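Mandelate racemase/muconate lactonizing enzyme (Roseovarius nubinhibens, PDB 2QDD) is of unknown function but binds magnesium and, as a member of the mandelate racemase/muconate lactonizing enzyme family, probably catalyses a reaction on a carboxylate substrate. Local coordinates at residues V285-V296 with T313-W322; P136-G144 with A156-K167. All blocks are in the same frame, centred on the assembly; numbering follows the deposited sequence.

Contact 1: residues V285-V296 with T313-W322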
# COMPACT_ATOMS: atom_id res chain seq x y z
N VAL A 285 -14.76 7.12 -19.97
CA VAL A 285 -14.26 6.60 -21.25
C VAL A 285 -12.78 6.23 -21.17
O VAL A 285 -12.39 5.14 -21.60
CB VAL A 285 -14.52 7.63 -22.39
CG1 VAL A 285 -13.77 7.24 -23.68
CG2 VAL A 285 -16.02 7.77 -22.66
N SER A 286 -11.97 7.11 -20.58
CA SER A 286 -10.52 6.90 -20.45
C SER A 286 -10.13 5.69 -19.60
O SER A 286 -9.09 5.07 -19.84
CB SER A 286 -9.85 8.15 -19.88
OG SER A 286 -10.13 9.28 -20.70
N VAL A 287 -10.96 5.34 -18.62
CA VAL A 287 -10.65 4.28 -17.66
C VAL A 287 -11.49 3.02 -17.89
O VAL A 287 -11.34 2.02 -17.18
CB VAL A 287 -10.74 4.76 -16.17
CG1 VAL A 287 -9.83 5.95 -15.93
CG2 VAL A 287 -12.17 5.12 -15.78
N GLY A 288 -12.37 3.09 -18.88
CA GLY A 288 -13.14 1.94 -19.33
C GLY A 288 -14.36 1.63 -18.48
O GLY A 288 -14.77 0.48 -18.38
N TRP A 289 -14.94 2.67 -17.88
CA TRP A 289 -16.21 2.53 -17.17
C TRP A 289 -17.36 2.37 -18.15
O TRP A 289 -17.32 2.89 -19.27
CB TRP A 289 -16.46 3.74 -16.27
CG TRP A 289 -15.72 3.73 -14.96
CD1 TRP A 289 -15.06 2.68 -14.39
CD2 TRP A 289 -15.57 4.83 -14.05
NE1 TRP A 289 -14.51 3.05 -13.19
CE2 TRP A 289 -14.81 4.37 -12.95
CE3 TRP A 289 -16.01 6.17 -14.05
CZ2 TRP A 289 -14.47 5.20 -11.87
CZ3 TRP A 289 -15.67 6.99 -12.98
CH2 TRP A 289 -14.91 6.49 -11.90
N GLN A 290 -18.39 1.65 -17.73
CA GLN A 290 -19.67 1.67 -18.43
C GLN A 290 -20.68 2.48 -17.64
O GLN A 290 -20.67 2.44 -16.42
CB GLN A 290 -20.16 0.24 -18.63
CG GLN A 290 -19.39 -0.53 -19.68
CD GLN A 290 -20.10 -1.79 -20.09
OE1 GLN A 290 -20.51 -2.59 -19.25
NE2 GLN A 290 -20.26 -1.98 -21.39
N MET A 291 -21.52 3.25 -18.32
CA MET A 291 -22.17 4.41 -17.70
C MET A 291 -23.66 4.52 -18.05
O MET A 291 -24.01 4.43 -19.22
CB MET A 291 -21.43 5.70 -18.05
CG MET A 291 -20.02 5.82 -17.46
SD MET A 291 -19.09 7.26 -18.01
CE MET A 291 -18.42 6.73 -19.57
N HIS A 292 -24.51 4.70 -17.04
CA HIS A 292 -25.89 5.14 -17.25
C HIS A 292 -25.92 6.66 -17.16
O HIS A 292 -25.44 7.23 -16.19
CB HIS A 292 -26.85 4.58 -16.19
CG HIS A 292 -27.00 3.10 -16.23
ND1 HIS A 292 -27.86 2.45 -17.08
CD2 HIS A 292 -26.42 2.13 -15.48
CE1 HIS A 292 -27.79 1.15 -16.88
NE2 HIS A 292 -26.92 0.92 -15.92
N ILE A 293 -26.47 7.32 -18.17
CA ILE A 293 -26.54 8.78 -18.18
C ILE A 293 -27.99 9.25 -18.31
O ILE A 293 -28.64 9.05 -19.34
CB ILE A 293 -25.62 9.41 -19.26
CG1 ILE A 293 -24.16 8.97 -19.04
CG2 ILE A 293 -25.75 10.93 -19.24
CD1 ILE A 293 -23.15 9.56 -20.02
N GLU A 294 -28.46 9.88 -17.24
CA GLU A 294 -29.87 10.19 -17.02
C GLU A 294 -29.90 11.35 -16.02
O GLU A 294 -28.86 11.77 -15.54
CB GLU A 294 -30.60 8.98 -16.43
CG GLU A 294 -29.99 8.45 -15.13
CD GLU A 294 -30.41 7.03 -14.84
OE1 GLU A 294 -30.22 6.16 -15.72
OE2 GLU A 294 -30.93 6.77 -13.73
N ASP A 295 -31.08 11.90 -15.71
CA ASP A 295 -31.14 12.79 -14.57
C ASP A 295 -31.93 12.21 -13.40
O ASP A 295 -32.48 11.11 -13.49
CB ASP A 295 -31.59 14.22 -14.96
CG ASP A 295 -30.94 15.30 -14.07
OD1 ASP A 295 -31.14 16.51 -14.34
OD2 ASP A 295 -30.24 14.95 -13.10
N VAL A 296 -31.96 12.96 -12.30
CA VAL A 296 -32.45 12.51 -11.00
C VAL A 296 -33.97 12.42 -11.02
O VAL A 296 -34.56 11.53 -10.40
CB VAL A 296 -31.97 13.49 -9.88
CG1 VAL A 296 -32.54 13.12 -8.53
CG2 VAL A 296 -30.45 13.52 -9.82
N THR A 313 -21.97 9.69 -26.06
CA THR A 313 -21.08 8.76 -25.37
C THR A 313 -20.87 7.53 -26.25
O THR A 313 -21.85 6.97 -26.74
CB THR A 313 -21.70 8.36 -24.01
OG1 THR A 313 -21.81 9.52 -23.18
CG2 THR A 313 -20.91 7.27 -23.30
N PRO A 314 -19.60 7.12 -26.47
CA PRO A 314 -19.25 5.91 -27.24
C PRO A 314 -20.06 4.67 -26.86
O PRO A 314 -20.34 4.45 -25.67
CB PRO A 314 -17.77 5.69 -26.90
CG PRO A 314 -17.26 7.04 -26.55
CD PRO A 314 -18.40 7.83 -25.98
N GLU A 315 -20.43 3.88 -27.86
CA GLU A 315 -21.34 2.73 -27.70
C GLU A 315 -20.88 1.72 -26.64
O GLU A 315 -21.70 1.21 -25.87
CB GLU A 315 -21.59 2.06 -29.07
CG GLU A 315 -22.09 0.60 -29.05
CD GLU A 315 -23.60 0.48 -28.86
OE1 GLU A 315 -24.27 0.02 -29.81
OE2 GLU A 315 -24.11 0.82 -27.77
N ALA A 316 -19.57 1.48 -26.57
CA ALA A 316 -19.00 0.51 -25.63
C ALA A 316 -19.10 0.94 -24.17
O ALA A 316 -19.08 0.11 -23.26
CB ALA A 316 -17.56 0.20 -25.99
N ASN A 317 -19.21 2.25 -23.94
CA ASN A 317 -19.27 2.80 -22.59
C ASN A 317 -20.68 3.20 -22.17
O ASN A 317 -20.92 3.46 -21.00
CB ASN A 317 -18.32 3.98 -22.47
CG ASN A 317 -16.91 3.64 -22.88
OD1 ASN A 317 -16.53 3.82 -24.04
ND2 ASN A 317 -16.12 3.12 -21.94
N ARG A 318 -21.60 3.26 -23.13
CA ARG A 318 -22.94 3.74 -22.85
C ARG A 318 -23.86 2.57 -22.53
O ARG A 318 -23.90 1.58 -23.26
CB ARG A 318 -23.47 4.55 -24.04
CG ARG A 318 -24.84 5.21 -23.82
CD ARG A 318 -25.65 5.19 -25.10
NE ARG A 318 -24.93 5.85 -26.19
CZ ARG A 318 -24.72 5.33 -27.39
NH1 ARG A 318 -24.04 6.02 -28.30
NH2 ARG A 318 -25.19 4.13 -27.70
N LEU A 319 -24.58 2.68 -21.42
CA LEU A 319 -25.66 1.75 -21.11
C LEU A 319 -27.01 2.46 -21.22
O LEU A 319 -27.07 3.59 -21.71
CB LEU A 319 -25.46 1.13 -19.72
CG LEU A 319 -24.20 0.28 -19.52
CD1 LEU A 319 -23.86 0.18 -18.04
CD2 LEU A 319 -24.36 -1.11 -20.12
N ALA A 320 -28.08 1.79 -20.79
CA ALA A 320 -29.44 2.34 -20.87
C ALA A 320 -29.64 3.63 -20.06
O ALA A 320 -29.00 3.83 -19.03
CB ALA A 320 -30.46 1.29 -20.44
N SER A 321 -30.50 4.51 -20.56
CA SER A 321 -30.93 5.69 -19.82
C SER A 321 -32.28 5.44 -19.15
O SER A 321 -33.03 4.56 -19.54
CB SER A 321 -31.02 6.90 -20.75
OG SER A 321 -29.74 7.40 -21.08
N TRP A 322 -32.56 6.24 -18.13
CA TRP A 322 -33.87 6.29 -17.51
C TRP A 322 -34.50 7.62 -17.90
O TRP A 322 -33.81 8.64 -18.00
CB TRP A 322 -33.70 6.20 -15.99
CG TRP A 322 -34.94 6.24 -15.17
CD1 TRP A 322 -35.87 5.26 -15.04
CD2 TRP A 322 -35.37 7.32 -14.32
NE1 TRP A 322 -36.87 5.65 -14.18
CE2 TRP A 322 -36.58 6.91 -13.72
CE3 TRP A 322 -34.86 8.58 -14.02
CZ2 TRP A 322 -37.29 7.73 -12.83
CZ3 TRP A 322 -35.55 9.40 -13.14
CH2 TRP A 322 -36.76 8.97 -12.55
O HOH W 1 -13.31 2.84 -22.56
O HOH W 2 -27.11 5.94 -20.68
O HOH W 3 -33.04 11.17 -17.79
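The imidazole of His-292 has Leu-319 over one face: CB lies 3.9 Å from the ring centroid, a CH-pi contact set off from the ring centre. Ala-320 O lies almost in the plane of that ring and takes the N-H of ND1 at 2.6 Å. A chi1 of -65° keeps CG beside the residue's own backbone N and carries ND1 across to segment 313-322. The Trp-322 indole receives Asp-295 O at its edge, 3.5 Å from CE3, while its CB packs on the Glu-294 carboxylate, whose plane is 34° from that of the ring. Trp-322 N adds a weak bond to Glu-294 OE1.

Amides do similar work at the other end. Asn-317 ND2 donates to Trp-289 O over 2.9 Å, nearly straight at 173° and in the amide plane, and also to a water bound by Val-285 O, so both of its hydrogens are used. Gln-290 answers from 285-296, NE2 reaching Ala-316 O at 3.0 Å. Small and polar, Ser-321 can turn OG onto Ile-293 O, 2.6 Å away. True strand pairing is confined to Met-291, whose N meets Asn-317 O at 2.8 Å and whose O takes Leu-319 N. Gly-288, with positive phi, ends the preceding helix in a Schellman motif and lets the chain turn into strand 290-293.

With Ser-321 also bonded to strand 135-141, this loop fills the barrel's eighth position, as in the modified barrels of the enolase superfamily. His-292 lies about 6 Å, side chain to side chain, from Glu-220, a magnesium ligand whose site is empty in this chain. Side-chain donors and waters stand in for regular strand pairing, satisfying the carbonyls of Trp-289, Ala-316, Ile-293 and Ala-320, whereas buried His-292 NE2 has no partner in the model.

Contact 2: residues P136-G144 with A156-K167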
# COMPACT_ATOMS: atom_id res chain seq x y z
N PRO A 136 -31.11 3.27 -25.68
CA PRO A 136 -32.00 2.34 -24.98
C PRO A 136 -32.48 2.89 -23.64
O PRO A 136 -31.73 3.55 -22.93
CB PRO A 136 -31.10 1.11 -24.76
CG PRO A 136 -30.10 1.18 -25.84
CD PRO A 136 -29.81 2.65 -25.99
N ILE A 137 -33.75 2.64 -23.33
CA ILE A 137 -34.38 3.12 -22.12
C ILE A 137 -34.65 1.92 -21.24
O ILE A 137 -35.15 0.90 -21.72
CB ILE A 137 -35.71 3.89 -22.43
CG1 ILE A 137 -35.47 5.06 -23.39
CG2 ILE A 137 -36.40 4.38 -21.15
CD1 ILE A 137 -34.34 6.00 -22.98
N ASN A 138 -34.30 2.02 -19.95
CA ASN A 138 -34.60 0.93 -19.03
C ASN A 138 -35.94 1.02 -18.30
O ASN A 138 -36.43 2.12 -18.00
CB ASN A 138 -33.43 0.64 -18.07
CG ASN A 138 -33.24 1.72 -17.03
OD1 ASN A 138 -33.86 1.69 -15.97
ND2 ASN A 138 -32.37 2.68 -17.33
N SER A 139 -36.54 -0.13 -18.02
CA SER A 139 -37.75 -0.22 -17.21
C SER A 139 -37.44 -0.17 -15.72
O SER A 139 -36.31 -0.43 -15.30
CB SER A 139 -38.50 -1.52 -17.51
OG SER A 139 -37.78 -2.65 -17.06
N SER A 140 -38.45 0.17 -14.93
CA SER A 140 -38.36 0.13 -13.47
C SER A 140 -39.28 -0.94 -12.91
O SER A 140 -40.50 -0.85 -13.05
CB SER A 140 -38.71 1.48 -12.88
OG SER A 140 -37.97 2.51 -13.50
N ILE A 141 -38.68 -1.95 -12.28
CA ILE A 141 -39.41 -3.08 -11.73
C ILE A 141 -39.49 -2.98 -10.21
O ILE A 141 -38.48 -3.17 -9.52
CB ILE A 141 -38.78 -4.44 -12.15
CG1 ILE A 141 -38.41 -4.46 -13.65
CG2 ILE A 141 -39.66 -5.62 -11.72
CD1 ILE A 141 -39.60 -4.37 -14.62
N SER A 142 -40.68 -2.68 -9.71
CA SER A 142 -40.94 -2.46 -8.28
C SER A 142 -40.77 -3.74 -7.47
O SER A 142 -40.96 -4.84 -7.98
CB SER A 142 -42.35 -1.91 -8.07
OG SER A 142 -42.43 -0.54 -8.41
N THR A 143 -40.41 -3.58 -6.19
CA THR A 143 -40.18 -4.69 -5.27
C THR A 143 -41.46 -5.51 -5.03
O THR A 143 -42.56 -4.96 -4.97
CB THR A 143 -39.63 -4.19 -3.91
OG1 THR A 143 -38.85 -3.00 -4.10
CG2 THR A 143 -38.75 -5.25 -3.26
N GLY A 144 -41.29 -6.83 -4.93
CA GLY A 144 -42.39 -7.73 -4.59
C GLY A 144 -41.90 -9.15 -4.41
O GLY A 144 -40.77 -9.38 -3.98
N ALA A 156 -43.02 -5.40 -19.06
CA ALA A 156 -42.07 -4.40 -19.55
C ALA A 156 -41.50 -4.78 -20.91
O ALA A 156 -41.31 -3.92 -21.77
CB ALA A 156 -40.94 -4.20 -18.54
N ALA A 157 -41.24 -6.07 -21.10
CA ALA A 157 -40.77 -6.63 -22.37
C ALA A 157 -41.77 -6.43 -23.51
O ALA A 157 -41.38 -6.20 -24.66
CB ALA A 157 -40.43 -8.10 -22.21
N ALA A 158 -43.06 -6.52 -23.18
CA ALA A 158 -44.16 -6.31 -24.12
C ALA A 158 -44.27 -4.86 -24.59
O ALA A 158 -44.68 -4.60 -25.72
CB ALA A 158 -45.48 -6.78 -23.51
N GLN A 159 -43.91 -3.92 -23.71
CA GLN A 159 -43.80 -2.51 -24.08
C GLN A 159 -42.52 -2.21 -24.87
O GLN A 159 -42.39 -1.13 -25.45
CB GLN A 159 -43.87 -1.61 -22.85
CG GLN A 159 -45.20 -1.66 -22.10
CD GLN A 159 -45.09 -1.10 -20.69
OE1 GLN A 159 -44.93 -1.85 -19.72
NE2 GLN A 159 -45.18 0.22 -20.57
N GLY A 160 -41.58 -3.15 -24.87
CA GLY A 160 -40.37 -3.07 -25.69
C GLY A 160 -39.10 -2.70 -24.95
O GLY A 160 -38.07 -2.43 -25.57
N TYR A 161 -39.16 -2.68 -23.62
CA TYR A 161 -37.96 -2.54 -22.77
C TYR A 161 -37.08 -3.79 -22.84
O TYR A 161 -37.57 -4.91 -22.72
CB TYR A 161 -38.36 -2.32 -21.31
CG TYR A 161 -39.01 -1.00 -21.01
CD1 TYR A 161 -40.36 -0.93 -20.66
CD2 TYR A 161 -38.28 0.19 -21.06
CE1 TYR A 161 -40.97 0.29 -20.36
CE2 TYR A 161 -38.87 1.41 -20.76
CZ TYR A 161 -40.21 1.45 -20.41
OH TYR A 161 -40.80 2.66 -20.12
N ARG A 162 -35.78 -3.58 -23.03
CA ARG A 162 -34.82 -4.69 -23.08
C ARG A 162 -33.80 -4.62 -21.94
O ARG A 162 -32.99 -5.53 -21.77
CB ARG A 162 -34.10 -4.73 -24.43
CG ARG A 162 -35.02 -4.72 -25.63
CD ARG A 162 -34.30 -5.17 -26.89
NE ARG A 162 -34.56 -6.57 -27.18
CZ ARG A 162 -33.64 -7.53 -27.13
NH1 ARG A 162 -32.38 -7.24 -26.80
NH2 ARG A 162 -33.97 -8.78 -27.42
N THR A 163 -33.84 -3.54 -21.17
CA THR A 163 -33.02 -3.39 -19.98
C THR A 163 -33.94 -3.07 -18.81
O THR A 163 -34.89 -2.30 -18.95
CB THR A 163 -31.95 -2.30 -20.15
OG1 THR A 163 -31.32 -2.44 -21.43
CG2 THR A 163 -30.87 -2.40 -19.06
N HIS A 164 -33.67 -3.69 -17.66
CA HIS A 164 -34.58 -3.63 -16.52
C HIS A 164 -33.81 -3.31 -15.24
O HIS A 164 -32.80 -3.95 -14.93
CB HIS A 164 -35.34 -4.96 -16.37
CG HIS A 164 -35.96 -5.44 -17.64
ND1 HIS A 164 -37.07 -4.85 -18.20
CD2 HIS A 164 -35.61 -6.44 -18.48
CE1 HIS A 164 -37.39 -5.48 -19.32
NE2 HIS A 164 -36.51 -6.45 -19.51
N SER A 165 -34.30 -2.32 -14.51
CA SER A 165 -33.81 -2.01 -13.18
C SER A 165 -34.74 -2.65 -12.15
O SER A 165 -35.82 -2.13 -11.88
CB SER A 165 -33.75 -0.49 -12.98
OG SER A 165 -32.84 -0.15 -11.95
N ALA A 166 -34.31 -3.78 -11.60
CA ALA A 166 -35.05 -4.47 -10.55
C ALA A 166 -34.69 -3.92 -9.18
O ALA A 166 -33.53 -3.95 -8.77
CB ALA A 166 -34.79 -5.96 -10.61
N LYS A 167 -35.69 -3.40 -8.47
CA LYS A 167 -35.47 -2.73 -7.19
C LYS A 167 -35.55 -3.73 -6.04
O LYS A 167 -36.62 -4.28 -5.75
CB LYS A 167 -36.48 -1.60 -7.00
CG LYS A 167 -36.69 -0.71 -8.21
CD LYS A 167 -35.65 0.39 -8.31
CE LYS A 167 -35.61 0.98 -9.71
NZ LYS A 167 -34.52 1.99 -9.85
O HOH W 4 -34.80 -1.03 -23.35
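A beta-alpha-beta crossover brings Ser-139 and its neighbours beside His-164: strand 135-141 runs through helix 146-159 into strand 163-167, the first such unit of the barrel. The two strand segments are parallel neighbours, their axes 4.4 Å apart at closest approach and inclined by 26°. Ser-139 and Ile-141 give and take the pairing bonds alternately. Ser-139 N reaches Thr-163 O at 2.9 Å and Ser-139 O receives Ser-165 N; Ile-141 then repeats the pattern with Ser-165 O and Lys-167 N.

Ser-139 is the hub of the side chains. Its OG, placed between its own N and carbonyl carbon by a chi1 of 69°, lies at the edge of the His-164 ring and hydrogen-bonds ND1 at 2.6 Å. Its CB rests over one face of Tyr-161, 3.8 Å from the ring centroid, a CH-pi contact; the small serine lets CB lie against this ring while OG reaches His-164. Ile-137 O comes up to the edge of the tyrosine, 3.3 Å from CD2, and Ile-137 CG2 touches CE2 obliquely. An alanine in place of Tyr-161 would remove the ring and is likely to open a gap beside Ser-139 CB and Ile-137 CG2. Farther along, Thr-143 OG1 donates to Lys-167 O at 3.1 Å from above the carbonyl plane.

Ser-139, Ile-141, His-164 and Ala-166 project from one side of the sheet. Ile-141 CD1 meets the small Ala-156 CB, 4.1 Å away, and packs further on Leu-152 and Ile-153 of the same helix, while His-164 NE2 bonds His-191. Asn-138, Thr-163, Ser-140 and Ser-165 occupy the other side. Beyond them Lys-167 forms a salt bridge with the magnesium ligand Asp-196, on the next strand, 192-196.

How the contacts relate
Both contacts belong to the same barrel: contact 1 joins the seventh strand to the irregular segment in the eighth position, contact 2 the first two strands. They meet where the ring closes, backbone bonds joining Ser-321 of contact 1 to Pro-136 and Asn-138 of contact 2. Contact 1 is the more buried, its centre about 11 Å from that of the chain against about 17 Å for contact 2, which is only partly buried. At the closing seam, contact 1 relies on side-chain bonds and waters around a single bridge; within a beta-alpha-beta unit, contact 2 is a regular parallel ladder backed by a helix. Contact 1 comes near the magnesium ligands Glu-220 and Asp-243, contact 2 near Asp-196 and Glu-220.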